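Local coordinates for ADP-ribosylating toxin CARDS (Mycoplasma pneumoniae, PDB 4TLV), which transfers the ADP-ribosyl group from NAD(+) to multiple target proteins in vitro and causes vacuolization of mammalian cells as the main virulence factor of its bacterium, at residues D153-H161 with D370-V378. Sequence-based numbering, arbitrary orientation.
Sequences DAVPVEPGH and DIAITQFRV
Part of the interface between the mono-ADP-ribosyltransferase domain and the beta-trefoil domain D2 is made by the end of strand 146-156 (Val155, Pro156) and the loop that follows (Val157 to Pro159), meeting the Asp370-Ile373 turn of D2 together with Thr374 and Phe376. Ile373 is the centre of the contact. Its side chain leaves the backbone toward segment 153-161, and CD1 reaches Val155 CG2 at 3.8 Å, the two side chains crossing at about a right angle. With chi1 at -41°, CG1 lies anti to the carbonyl carbon and runs toward Val155, while CG2 packs beside the backbone of Val157; CB rests 3.7 Å from the carbonyl oxygen of Pro156. One backbone hydrogen bond links the two segments, from Glu158 N to Ile373 O (3.0 Å, N-H...O angle 155°), with the donor tilted 29° from the carbonyl plane. Val157 CG1, anti to its own nitrogen, comes close to that same oxygen and approaches the Phe376 ring obliquely, 4.2 Å from CZ. On the other flank the methylene CG of Glu158 lies 3.9 Å from Thr374 CG2, and Pro159 CD packs against Ala372 O at 3.5 Å.

Within D2, Asp370 OD1 accepts two backbone amides, Thr374 N through the syn lone pair and Gln375 N from above the carboxylate plane. Asp370 begins a type I turn ending at Ile373, an arrangement consistent with holding Ile373 against the transferase domain. Asp370 OD2 also lies a very short 2.5 Å from Thr374 OG1.

Thr172 of strand 168-181, which pairs with strand 146-156, also touches Ile373, and Pro368 of strand 364-368 packs on both Ile373 and Phe376. Beyond the turn, strand 375-380 runs into the D2 sheet between strands 364-368 and 415-421.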
loop_
_atom_site.group_PDB
_atom_site.type_symbol
_atom_site.label_atom_id
_atom_site.label_comp_id
_atom_site.label_asym_id
_atom_site.label_seq_id
_atom_site.Cartn_x
_atom_site.Cartn_y
_atom_site.Cartn_z
ATOM N N ASP A 153 17.484 14.759 1.614
ATOM C CA ASP A 153 17.939 14.929 2.986
ATOM C C ASP A 153 16.785 14.753 3.968
ATOM O O ASP A 153 15.604 14.813 3.595
ATOM C CB ASP A 153 18.667 16.272 3.177
ATOM C CG ASP A 153 17.778 17.474 2.898
ATOM O OD1 ASP A 153 16.545 17.333 2.949
ATOM O OD2 ASP A 153 18.312 18.576 2.651
ATOM N N ALA A 154 17.137 14.486 5.216
ATOM C CA ALA A 154 16.144 14.374 6.265
ATOM C C ALA A 154 16.361 15.569 7.177
ATOM O O ALA A 154 17.491 15.826 7.583
ATOM C CB ALA A 154 16.337 13.083 7.032
ATOM N N VAL A 155 15.290 16.286 7.493
ATOM C CA VAL A 155 15.369 17.445 8.378
ATOM C C VAL A 155 14.261 17.426 9.433
ATOM O O VAL A 155 13.155 16.937 9.184
ATOM C CB VAL A 155 15.283 18.749 7.566
ATOM C CG1 VAL A 155 16.472 18.859 6.632
ATOM C CG2 VAL A 155 13.988 18.784 6.776
ATOM N N PRO A 156 14.547 17.972 10.626
ATOM C CA PRO A 156 13.511 17.993 11.666
ATOM C C PRO A 156 12.349 18.919 11.298
ATOM O O PRO A 156 12.556 19.967 10.685
ATOM C CB PRO A 156 14.239 18.543 12.904
ATOM C CG PRO A 156 15.494 19.199 12.387
ATOM C CD PRO A 156 15.831 18.557 11.064
ATOM N N VAL A 157 11.147 18.542 11.709
ATOM C CA VAL A 157 9.968 19.393 11.582
ATOM C C VAL A 157 9.949 20.464 12.691
ATOM O O VAL A 157 10.127 20.151 13.861
ATOM C CB VAL A 157 8.690 18.541 11.654
ATOM C CG1 VAL A 157 7.431 19.424 11.590
ATOM C CG2 VAL A 157 8.686 17.500 10.505
ATOM N N GLU A 158 9.716 21.720 12.319
ATOM C CA GLU A 158 9.680 22.816 13.299
ATOM C C GLU A 158 10.832 22.773 14.324
ATOM O O GLU A 158 10.587 22.749 15.525
ATOM C CB GLU A 158 8.339 22.827 14.063
ATOM C CG GLU A 158 8.019 24.194 14.695
ATOM C CD GLU A 158 7.006 24.147 15.826
ATOM O OE1 GLU A 158 6.647 23.042 16.296
ATOM O OE2 GLU A 158 6.577 25.238 16.263
ATOM N N PRO A 159 12.089 22.774 13.860
ATOM C CA PRO A 159 13.205 22.596 14.805
ATOM C C PRO A 159 13.272 23.684 15.882
ATOM O O PRO A 159 12.892 24.831 15.645
ATOM C CB PRO A 159 14.439 22.687 13.900
ATOM C CG PRO A 159 13.996 23.500 12.754
ATOM C CD PRO A 159 12.568 23.065 12.504
ATOM N N GLY A 160 13.767 23.317 17.059
ATOM C CA GLY A 160 13.894 24.252 18.150
ATOM C C GLY A 160 12.589 24.412 18.913
ATOM O O GLY A 160 12.582 24.962 20.009
ATOM N N HIS A 161 11.482 23.938 18.341
ATOM C CA HIS A 161 10.174 24.155 18.967
ATOM C C HIS A 161 9.329 22.885 19.147
ATOM O O HIS A 161 8.681 22.704 20.175
ATOM C CB HIS A 161 9.378 25.195 18.176
ATOM C CG HIS A 161 10.073 26.518 18.045
ATOM N ND1 HIS A 161 10.124 27.435 19.070
ATOM C CD2 HIS A 161 10.744 27.072 17.005
ATOM C CE1 HIS A 161 10.799 28.501 18.670
ATOM N NE2 HIS A 161 11.179 28.308 17.421
ATOM N N ASP A 370 8.544 25.979 3.375
ATOM C CA ASP A 370 9.412 27.008 3.941
ATOM C C ASP A 370 10.651 26.348 4.518
ATOM O O ASP A 370 10.650 25.150 4.804
ATOM C CB ASP A 370 8.674 27.816 5.015
ATOM C CG ASP A 370 8.168 26.948 6.164
ATOM O OD1 ASP A 370 8.065 25.723 5.977
ATOM O OD2 ASP A 370 7.873 27.481 7.254
ATOM N N ILE A 371 11.719 27.118 4.683
ATOM C CA ILE A 371 12.974 26.537 5.151
ATOM C C ILE A 371 12.895 26.210 6.651
ATOM O O ILE A 371 13.664 25.390 7.157
ATOM C CB ILE A 371 14.185 27.444 4.809
ATOM C CG1 ILE A 371 15.505 26.708 5.043
ATOM C CG2 ILE A 371 14.126 28.736 5.590
ATOM C CD1 ILE A 371 16.702 27.373 4.352
ATOM N N ALA A 372 11.948 26.831 7.345
ATOM C CA ALA A 372 11.717 26.540 8.761
ATOM C C ALA A 372 10.934 25.231 8.960
ATOM O O ALA A 372 10.682 24.813 10.089
ATOM C CB ALA A 372 10.974 27.690 9.421
ATOM N N ILE A 373 10.534 24.611 7.855
ATOM C CA ILE A 373 9.821 23.339 7.890
ATOM C C ILE A 373 8.601 23.400 8.802
ATOM O O ILE A 373 8.497 22.633 9.757
ATOM C CB ILE A 373 10.756 22.201 8.339
ATOM C CG1 ILE A 373 12.140 22.357 7.692
ATOM C CG2 ILE A 373 10.149 20.834 7.990
ATOM C CD1 ILE A 373 12.146 22.091 6.172
ATOM N N THR A 374 7.679 24.321 8.519
ATOM C CA THR A 374 6.466 24.443 9.324
ATOM C C THR A 374 5.202 24.535 8.500
ATOM O O THR A 374 4.113 24.466 9.054
ATOM C CB THR A 374 6.455 25.719 10.177
ATOM O OG1 THR A 374 6.548 26.854 9.303
ATOM C CG2 THR A 374 7.591 25.718 11.170
ATOM N N GLN A 375 5.345 24.758 7.198
ATOM C CA GLN A 375 4.188 24.900 6.307
ATOM C C GLN A 375 4.253 23.834 5.215
ATOM O O GLN A 375 5.257 23.702 4.527
ATOM C CB GLN A 375 4.168 26.294 5.674
ATOM C CG GLN A 375 4.100 27.413 6.705
ATOM C CD GLN A 375 4.599 28.743 6.170
ATOM O OE1 GLN A 375 4.877 28.883 4.981
ATOM N NE2 GLN A 375 4.728 29.725 7.057
ATOM N N PHE A 376 3.168 23.090 5.052
ATOM C CA PHE A 376 3.192 21.915 4.191
ATOM C C PHE A 376 2.080 21.925 3.149
ATOM O O PHE A 376 0.908 22.052 3.479
ATOM C CB PHE A 376 3.094 20.652 5.060
ATOM C CG PHE A 376 4.293 20.429 5.940
ATOM C CD1 PHE A 376 4.466 21.161 7.102
ATOM C CD2 PHE A 376 5.239 19.469 5.612
ATOM C CE1 PHE A 376 5.582 20.955 7.920
ATOM C CE2 PHE A 376 6.348 19.263 6.419
ATOM C CZ PHE A 376 6.519 20.007 7.567
ATOM N N ARG A 377 2.474 21.775 1.891
ATOM C CA ARG A 377 1.533 21.610 0.801
ATOM C C ARG A 377 1.087 20.158 0.773
ATOM O O ARG A 377 1.893 19.244 0.918
ATOM C CB ARG A 377 2.189 21.994 -0.520
ATOM C CG ARG A 377 1.424 21.540 -1.789
ATOM C CD ARG A 377 2.095 22.150 -3.037
ATOM N NE ARG A 377 1.921 23.606 -3.071
ATOM C CZ ARG A 377 2.796 24.472 -3.588
ATOM N NH1 ARG A 377 3.943 24.056 -4.118
ATOM N NH2 ARG A 377 2.517 25.762 -3.576
ATOM N N VAL A 378 -0.207 19.950 0.604
ATOM C CA VAL A 378 -0.757 18.594 0.589
ATOM C C VAL A 378 -1.243 18.315 -0.824
ATOM O O VAL A 378 -2.131 19.011 -1.318
ATOM C CB VAL A 378 -1.912 18.481 1.593
ATOM C CG1 VAL A 378 -2.572 17.084 1.534
ATOM C CG2 VAL A 378 -1.391 18.766 3.003
#